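Local coordinates for protein pseudoaglycone deacetylase Dbv21 (Actinoplanes teichomyceticus, PDB 3DFI) that probably removes an acetyl group from the pseudoaglycone precursor of the lipoglycopeptide antibiotic A40926, as a zinc-dependent deacetylase of the PIG-L family, at residues A31-G36 against F210-A215; P50-S53 against F59-R62; E214-K219 against G255-T260. All coordinates share one frame; numbering follows the deposited sequence.

Contact 1: A31-G36 against F210-A215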
loop_
_atom_site.group_PDB
_atom_site.type_symbol
_atom_site.label_atom_id
_atom_site.label_comp_id
_atom_site.label_asym_id
_atom_site.label_seq_id
_atom_site.Cartn_x
_atom_site.Cartn_y
_atom_site.Cartn_z
ATOM N N ALA A 31 -7.910 10.128 8.782
ATOM C CA ALA A 31 -9.298 9.669 8.609
ATOM C C ALA A 31 -9.834 9.113 9.922
ATOM O O ALA A 31 -10.951 9.414 10.304
ATOM C CB ALA A 31 -9.411 8.634 7.491
ATOM N N GLU A 32 -9.009 8.328 10.621
ATOM C CA GLU A 32 -9.396 7.762 11.912
ATOM C C GLU A 32 -9.570 8.843 13.001
ATOM O O GLU A 32 -10.534 8.806 13.783
ATOM C CB GLU A 32 -8.407 6.670 12.337
ATOM C CG GLU A 32 -8.877 5.823 13.516
ATOM C CD GLU A 32 -8.274 6.260 14.857
ATOM O OE1 GLU A 32 -8.370 5.475 15.832
ATOM O OE2 GLU A 32 -7.697 7.370 14.946
ATOM N N GLN A 33 -8.648 9.806 13.026
ATOM C CA GLN A 33 -8.739 10.956 13.936
ATOM C C GLN A 33 -10.001 11.772 13.665
ATOM O O GLN A 33 -10.570 12.357 14.591
ATOM C CB GLN A 33 -7.518 11.866 13.805
ATOM C CG GLN A 33 -6.218 11.291 14.346
ATOM C CD GLN A 33 -4.988 11.944 13.731
ATOM O OE1 GLN A 33 -5.019 13.107 13.310
ATOM N NE2 GLN A 33 -3.896 11.194 13.674
ATOM N N ASP A 34 -10.424 11.807 12.399
ATOM C CA ASP A 34 -11.622 12.548 11.979
ATOM C C ASP A 34 -12.924 11.780 12.236
ATOM O O ASP A 34 -14.005 12.314 12.028
ATOM C CB ASP A 34 -11.540 12.959 10.493
ATOM C CG ASP A 34 -10.527 14.078 10.228
ATOM O OD1 ASP A 34 -10.130 14.786 11.176
ATOM O OD2 ASP A 34 -10.125 14.252 9.059
ATOM N N GLY A 35 -12.811 10.522 12.661
ATOM C CA GLY A 35 -13.968 9.717 13.051
ATOM C C GLY A 35 -14.365 8.637 12.061
ATOM O O GLY A 35 -15.392 7.963 12.244
ATOM N N GLY A 36 -13.566 8.481 11.010
ATOM C CA GLY A 36 -13.811 7.470 9.997
ATOM C C GLY A 36 -13.296 6.088 10.383
ATOM O O GLY A 36 -12.651 5.904 11.421
ATOM N N PHE A 210 -3.747 16.916 2.833
ATOM C CA PHE A 210 -3.021 17.509 3.947
ATOM C C PHE A 210 -3.464 16.915 5.263
ATOM O O PHE A 210 -4.647 16.593 5.441
ATOM C CB PHE A 210 -3.224 19.022 3.959
ATOM C CG PHE A 210 -2.510 19.723 2.852
ATOM C CD1 PHE A 210 -3.156 19.990 1.647
ATOM C CD2 PHE A 210 -1.180 20.107 3.003
ATOM C CE1 PHE A 210 -2.486 20.641 0.611
ATOM C CE2 PHE A 210 -0.504 20.752 1.973
ATOM C CZ PHE A 210 -1.166 21.016 0.772
ATOM N N VAL A 211 -2.507 16.762 6.173
ATOM C CA VAL A 211 -2.760 16.171 7.482
ATOM C C VAL A 211 -2.164 17.064 8.576
ATOM O O VAL A 211 -1.319 17.922 8.297
ATOM C CB VAL A 211 -2.207 14.704 7.595
ATOM C CG1 VAL A 211 -2.735 13.807 6.447
ATOM C CG2 VAL A 211 -0.678 14.681 7.651
ATOM N N ASP A 212 -2.617 16.874 9.811
ATOM C CA ASP A 212 -2.100 17.642 10.936
ATOM C C ASP A 212 -0.832 16.975 11.501
ATOM O O ASP A 212 -0.457 15.878 11.058
ATOM C CB ASP A 212 -3.191 17.867 11.999
ATOM C CG ASP A 212 -3.664 16.576 12.680
ATOM O OD1 ASP A 212 -4.716 16.630 13.350
ATOM O OD2 ASP A 212 -3.015 15.520 12.572
ATOM N N GLU A 213 -0.157 17.619 12.450
ATOM C CA GLU A 213 1.116 17.068 12.922
ATOM C C GLU A 213 1.004 15.700 13.588
ATOM O O GLU A 213 1.901 14.879 13.447
ATOM C CB GLU A 213 1.929 18.057 13.776
ATOM C CG GLU A 213 1.138 19.089 14.547
ATOM C CD GLU A 213 1.926 20.372 14.767
ATOM O OE1 GLU A 213 1.369 21.473 14.525
ATOM O OE2 GLU A 213 3.109 20.287 15.173
ATOM N N GLU A 214 -0.094 15.425 14.280
ATOM C CA GLU A 214 -0.218 14.125 14.923
ATOM C C GLU A 214 -0.403 12.981 13.914
ATOM O O GLU A 214 0.106 11.877 14.144
ATOM C CB GLU A 214 -1.287 14.120 16.026
ATOM C CG GLU A 214 -2.572 13.373 15.708
ATOM C CD GLU A 214 -3.213 12.744 16.941
ATOM O OE1 GLU A 214 -4.253 13.265 17.410
ATOM O OE2 GLU A 214 -2.676 11.734 17.440
ATOM N N ALA A 215 -1.095 13.244 12.798
ATOM C CA ALA A 215 -1.270 12.223 11.767
ATOM C C ALA A 215 0.080 11.836 11.152
ATOM O O ALA A 215 0.340 10.655 10.921
ATOM C CB ALA A 215 -2.251 12.680 10.693
#
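Q33, at the C-terminal end of helix 19-33, reaches across to D212 and E214 at the N-terminal end of helix 213-223, joining a Schellman turn on one side to an N-cap on the other. The backbones stay apart (Q33 CA to A215 CA 7.9 Å); the Q33 side chain bridges the gap. Q33 sets its CG opposite the carbonyl carbon (chi1 -70°) and then runs out extended, which brings its amide over the first turn of the second helix. There the amide lies stacked against the E214 carboxylate, the planes 29° apart, with Q33 CD 3.4 Å from E214 CG and 3.8 Å from E214 CD. Toward D212 the relation differs: amide and carboxylate are nearly coplanar, at 16°. A215 CB comes obliquely to the amide end, on the other side of its plane from E214, 3.7 Å from Q33 NE2 and 3.8 Å from Q33 OE1.

Behind Q33, G35 has a positive phi, and the turn is closed by G35 N to E32 O at 3.1 Å and G36 N to A31 O at 2.9 Å. This turn ends the helical part of a beta-alpha-beta crossover and leads into strand 37-42. E32 is bridged to R218, and D34 to R7. The D212 side chain also meets Q30 weakly, but its capping role is plain: A215 N donates to D212 OD2 over 3.0 Å, nearly along the C-O axis of that oxygen.

Contact 2: P50-S53 against F59-R62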
loop_
_atom_site.group_PDB
_atom_site.type_symbol
_atom_site.label_atom_id
_atom_site.label_comp_id
_atom_site.label_asym_id
_atom_site.label_seq_id
_atom_site.Cartn_x
_atom_site.Cartn_y
_atom_site.Cartn_z
ATOM N N PRO A 50 9.333 -22.168 6.846
ATOM C CA PRO A 50 10.613 -22.760 6.463
ATOM C C PRO A 50 10.424 -24.264 6.237
ATOM O O PRO A 50 9.533 -24.850 6.860
ATOM C CB PRO A 50 11.501 -22.534 7.701
ATOM C CG PRO A 50 10.816 -21.502 8.501
ATOM C CD PRO A 50 9.354 -21.715 8.246
ATOM N N PRO A 51 11.277 -24.895 5.401
ATOM C CA PRO A 51 12.489 -24.341 4.783
ATOM C C PRO A 51 12.232 -23.602 3.474
ATOM O O PRO A 51 11.242 -23.879 2.794
ATOM C CB PRO A 51 13.362 -25.578 4.540
ATOM C CG PRO A 51 12.427 -26.771 4.583
ATOM C CD PRO A 51 11.057 -26.296 4.999
ATOM N N TYR A 52 13.126 -22.674 3.137
ATOM C CA TYR A 52 12.967 -21.830 1.950
ATOM C C TYR A 52 13.987 -22.132 0.858
ATOM O O TYR A 52 14.951 -22.859 1.082
ATOM C CB TYR A 52 13.082 -20.349 2.330
ATOM C CG TYR A 52 12.055 -19.880 3.327
ATOM C CD1 TYR A 52 10.722 -19.704 2.950
ATOM C CD2 TYR A 52 12.417 -19.599 4.649
ATOM C CE1 TYR A 52 9.769 -19.277 3.858
ATOM C CE2 TYR A 52 11.467 -19.159 5.571
ATOM C CZ TYR A 52 10.147 -19.000 5.160
ATOM O OH TYR A 52 9.203 -18.584 6.050
ATOM N N SER A 53 13.764 -21.552 -0.319
ATOM C CA SER A 53 14.733 -21.596 -1.414
ATOM C C SER A 53 15.893 -20.634 -1.131
ATOM O O SER A 53 15.698 -19.622 -0.451
ATOM C CB SER A 53 14.060 -21.220 -2.739
ATOM O OG SER A 53 13.780 -19.832 -2.801
ATOM N N PHE A 59 16.831 -12.923 0.352
ATOM C CA PHE A 59 15.951 -11.812 0.713
ATOM C C PHE A 59 15.722 -11.748 2.216
ATOM O O PHE A 59 15.639 -10.660 2.787
ATOM C CB PHE A 59 14.603 -11.936 0.003
ATOM C CG PHE A 59 14.497 -11.118 -1.251
ATOM C CD1 PHE A 59 13.990 -9.822 -1.206
ATOM C CD2 PHE A 59 14.894 -11.644 -2.479
ATOM C CE1 PHE A 59 13.879 -9.053 -2.364
ATOM C CE2 PHE A 59 14.791 -10.886 -3.650
ATOM C CZ PHE A 59 14.283 -9.585 -3.591
ATOM N N HIS A 60 15.614 -12.921 2.837
ATOM C CA HIS A 60 15.398 -13.020 4.272
ATOM C C HIS A 60 16.638 -12.549 5.038
ATOM O O HIS A 60 16.524 -11.722 5.934
ATOM C CB HIS A 60 14.992 -14.438 4.682
ATOM C CG HIS A 60 13.686 -14.894 4.095
ATOM N ND1 HIS A 60 13.277 -16.208 4.133
ATOM C CD2 HIS A 60 12.707 -14.213 3.451
ATOM C CE1 HIS A 60 12.097 -16.318 3.549
ATOM N NE2 HIS A 60 11.730 -15.123 3.122
ATOM N N ALA A 61 17.811 -13.062 4.664
ATOM C CA ALA A 61 19.086 -12.617 5.244
ATOM C C ALA A 61 19.259 -11.097 5.209
ATOM O O ALA A 61 19.749 -10.518 6.177
ATOM C CB ALA A 61 20.276 -13.317 4.576
ATOM N N ARG A 62 18.856 -10.470 4.103
ATOM C CA ARG A 62 18.853 -9.007 3.957
ATOM C C ARG A 62 17.882 -8.281 4.896
ATOM O O ARG A 62 18.086 -7.098 5.227
ATOM C CB ARG A 62 18.546 -8.599 2.507
ATOM C CG ARG A 62 19.544 -7.564 1.946
ATOM C CD ARG A 62 19.183 -7.021 0.554
ATOM N NE ARG A 62 18.251 -7.872 -0.201
ATOM C CZ ARG A 62 18.382 -8.188 -1.493
ATOM N NH1 ARG A 62 19.422 -7.752 -2.195
ATOM N NH2 ARG A 62 17.477 -8.963 -2.084
#
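Y52 and H60 are brought face to edge by a loop that enters helix 54-63 and by the second turn of that helix, with CA atoms 9.4 Å apart and a cis peptide before P51 in the loop. The motif is a T-shaped (edge-to-face) aromatic pair between the lead-in of a helix and the helix itself. The ring centroids of Y52 and H60 lie 4.4 Å apart and the planes meet at 82°, close to perpendicular. H60 CG stands opposite the carbonyl carbon, beside the backbone N (chi1 -63°), which carries the imidazole toward Y52. H60 presents its edge: CE1 stands 3.3 Å above the middle of the Y52 ring, with Y52 CD2 3.5 Å away. This C-H, flanked by two nitrogens, is probably polarised enough to favour the tyrosine pi cloud.

Both rings are held by their polar atoms as well. H60 NE2 bonds to Y100 OH, while Y52 OH bonds to A48 O and A71 N, which restrains the ring's position between loop and helix 71-86. S53, the N-cap residue, caps the helix through OG to A56 N. The H60 side chain is about 12 Å from that of the zinc ligand H16. On the face of Y52 opposite H60, P50 CA sits 3.8 Å above the plane, offset toward the rim.

Contact 3: E214-K219 against G255-T260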
loop_
_atom_site.group_PDB
_atom_site.type_symbol
_atom_site.label_atom_id
_atom_site.label_comp_id
_atom_site.label_asym_id
_atom_site.label_seq_id
_atom_site.Cartn_x
_atom_site.Cartn_y
_atom_site.Cartn_z
ATOM N N GLU A 214 -0.094 15.425 14.280
ATOM C CA GLU A 214 -0.218 14.125 14.923
ATOM C C GLU A 214 -0.403 12.981 13.914
ATOM O O GLU A 214 0.106 11.877 14.144
ATOM C CB GLU A 214 -1.287 14.120 16.026
ATOM C CG GLU A 214 -2.572 13.373 15.708
ATOM C CD GLU A 214 -3.213 12.744 16.941
ATOM O OE1 GLU A 214 -4.253 13.265 17.410
ATOM O OE2 GLU A 214 -2.676 11.734 17.440
ATOM N N ALA A 215 -1.095 13.244 12.798
ATOM C CA ALA A 215 -1.270 12.223 11.767
ATOM C C ALA A 215 0.080 11.836 11.152
ATOM O O ALA A 215 0.340 10.655 10.921
ATOM C CB ALA A 215 -2.251 12.680 10.693
ATOM N N ARG A 216 0.945 12.834 10.926
ATOM C CA ARG A 216 2.297 12.588 10.400
ATOM C C ARG A 216 3.161 11.843 11.421
ATOM O O ARG A 216 3.890 10.916 11.068
ATOM C CB ARG A 216 2.959 13.908 9.986
ATOM C CG ARG A 216 4.455 13.837 9.694
ATOM C CD ARG A 216 5.070 15.210 9.896
ATOM N NE ARG A 216 6.529 15.221 10.009
ATOM C CZ ARG A 216 7.239 14.771 11.046
ATOM N NH1 ARG A 216 8.561 14.868 11.014
ATOM N NH2 ARG A 216 6.652 14.205 12.101
ATOM N N THR A 217 3.077 12.265 12.680
ATOM C CA THR A 217 3.767 11.590 13.786
ATOM C C THR A 217 3.310 10.126 13.883
ATOM O O THR A 217 4.140 9.207 13.987
ATOM C CB THR A 217 3.600 12.389 15.115
ATOM O OG1 THR A 217 4.328 13.616 15.009
ATOM C CG2 THR A 217 4.139 11.633 16.323
ATOM N N ARG A 218 2.002 9.900 13.803
ATOM C CA ARG A 218 1.487 8.531 13.831
ATOM C C ARG A 218 1.935 7.690 12.630
ATOM O O ARG A 218 2.242 6.505 12.790
ATOM C CB ARG A 218 -0.028 8.509 13.968
ATOM C CG ARG A 218 -0.506 9.005 15.333
ATOM C CD ARG A 218 -2.018 9.120 15.319
ATOM N NE ARG A 218 -2.627 7.809 15.512
ATOM C CZ ARG A 218 -3.873 7.495 15.213
ATOM N NH1 ARG A 218 -4.301 6.272 15.458
ATOM N NH2 ARG A 218 -4.684 8.387 14.664
ATOM N N LYS A 219 1.985 8.297 11.441
ATOM C CA LYS A 219 2.511 7.593 10.254
ATOM C C LYS A 219 3.965 7.103 10.487
ATOM O O LYS A 219 4.274 5.939 10.242
ATOM C CB LYS A 219 2.476 8.503 9.029
ATOM C CG LYS A 219 3.028 7.844 7.770
ATOM C CD LYS A 219 3.203 8.825 6.597
ATOM C CE LYS A 219 3.660 8.058 5.361
ATOM N NZ LYS A 219 3.466 8.784 4.061
ATOM N N GLY A 255 2.833 24.315 3.473
ATOM C CA GLY A 255 1.642 23.781 4.144
ATOM C C GLY A 255 1.633 22.427 4.829
ATOM O O GLY A 255 0.596 21.759 4.846
ATOM N N GLY A 256 2.759 22.015 5.406
ATOM C CA GLY A 256 2.789 20.794 6.213
ATOM C C GLY A 256 2.686 19.475 5.455
ATOM O O GLY A 256 2.621 19.455 4.225
ATOM N N TYR A 257 2.673 18.372 6.208
ATOM C CA TYR A 257 2.723 17.029 5.628
ATOM C C TYR A 257 1.498 16.681 4.788
ATOM O O TYR A 257 0.357 17.045 5.114
ATOM C CB TYR A 257 2.990 15.939 6.682
ATOM C CG TYR A 257 3.462 14.669 6.025
ATOM C CD1 TYR A 257 4.743 14.591 5.486
ATOM C CD2 TYR A 257 2.614 13.561 5.891
ATOM C CE1 TYR A 257 5.180 13.454 4.852
ATOM C CE2 TYR A 257 3.040 12.406 5.243
ATOM C CZ TYR A 257 4.327 12.368 4.728
ATOM O OH TYR A 257 4.770 11.265 4.073
ATOM N N ASN A 258 1.774 15.967 3.701
ATOM C CA ASN A 258 0.798 15.648 2.690
ATOM C C ASN A 258 1.209 14.432 1.856
ATOM O O ASN A 258 2.397 14.074 1.759
ATOM C CB ASN A 258 0.530 16.877 1.798
ATOM C CG ASN A 258 1.760 17.343 1.057
ATOM O OD1 ASN A 258 2.487 18.228 1.524
ATOM N ND2 ASN A 258 2.020 16.741 -0.087
ATOM N N GLU A 259 0.198 13.807 1.269
ATOM C CA GLU A 259 0.322 12.634 0.424
ATOM C C GLU A 259 -0.548 12.864 -0.849
ATOM O O GLU A 259 -1.612 13.505 -0.791
ATOM C CB GLU A 259 -0.123 11.393 1.214
ATOM C CG GLU A 259 0.712 11.147 2.518
ATOM C CD GLU A 259 0.129 10.088 3.453
ATOM O OE1 GLU A 259 -1.124 9.949 3.533
ATOM O OE2 GLU A 259 0.927 9.384 4.118
ATOM N N THR A 260 -0.079 12.362 -1.991
ATOM C CA THR A 260 -0.734 12.574 -3.293
ATOM C C THR A 260 -1.541 11.356 -3.719
ATOM O O THR A 260 -1.071 10.208 -3.619
ATOM C CB THR A 260 0.318 12.855 -4.384
ATOM O OG1 THR A 260 1.074 14.004 -4.019
ATOM C CG2 THR A 260 -0.314 13.089 -5.739
#
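A buried lysine-glutamate salt bridge, supported by a tyrosine hydroxyl, joins K219 of helix 213-223 to Y257, just before strand 258-266, and E259 within it, on one face of the mixed sheet of this alpha/beta fold. E259 OE2 accepts from K219 NZ (2.6 Å) with its anti lone pair, and Y257 OH accepts from the same nitrogen, K219 NZ, at 2.8 Å. The lysine reaches both because its chain is fully extended from a CG placed opposite the backbone N (chi1 179°). It arrives from the direction opposite to E259 and at about a right angle to Y257, whose ring receives NZ at its edge, in plane.

A third partner, L22 O, completes three bonds to the ammonium group. E259 is equally well engaged: OE2 also accepts from A26 N, and OE1 pairs with S27 OG. A buried positive charge is thus answered directly by a carboxylate, which would be expected to favour the ionised form of both groups.

One turn earlier on the helix, R216 adds nonpolar contact. Its CB lies 3.9 Å from Y257 CB, and its CG lies 3.9 Å from Y257 CG; the side chains cross at about a right angle. The guanidinium carries on to a salt bridge with D245, tying in helix 240-251, which also packs on Y257.

L22, A26 and S27 all belong to helix 19-33, so the charged pair ties that helix to helix 213-223 and to strand 258-266, itself lying between strands 179-182 and 201-210.

In the fold
Contacts 1 and 3 are neighbours, their centres about 8 Å apart: both use helix 213-223, share E214 and A215, and touch through the probable hydrogen bond V211 N to Y257 O at 3.1 Å. Together they bind helices 19-33 and 213-223 to the 201-210 and 258-266 side of the sheet. Contact 2 lies on the opposite side of the chain's centre, about 37 Å from contact 1 and about 34 Å from contact 3, centre to centre. Along the chain, contact 2 is nested within the span that contact 1 closes, and contact 3 opens where contact 1 ends. Contacts 1 and 3 thus join C-terminal elements to the N-terminal beta-alpha-beta crossover; contact 2 is local to one loop and helix.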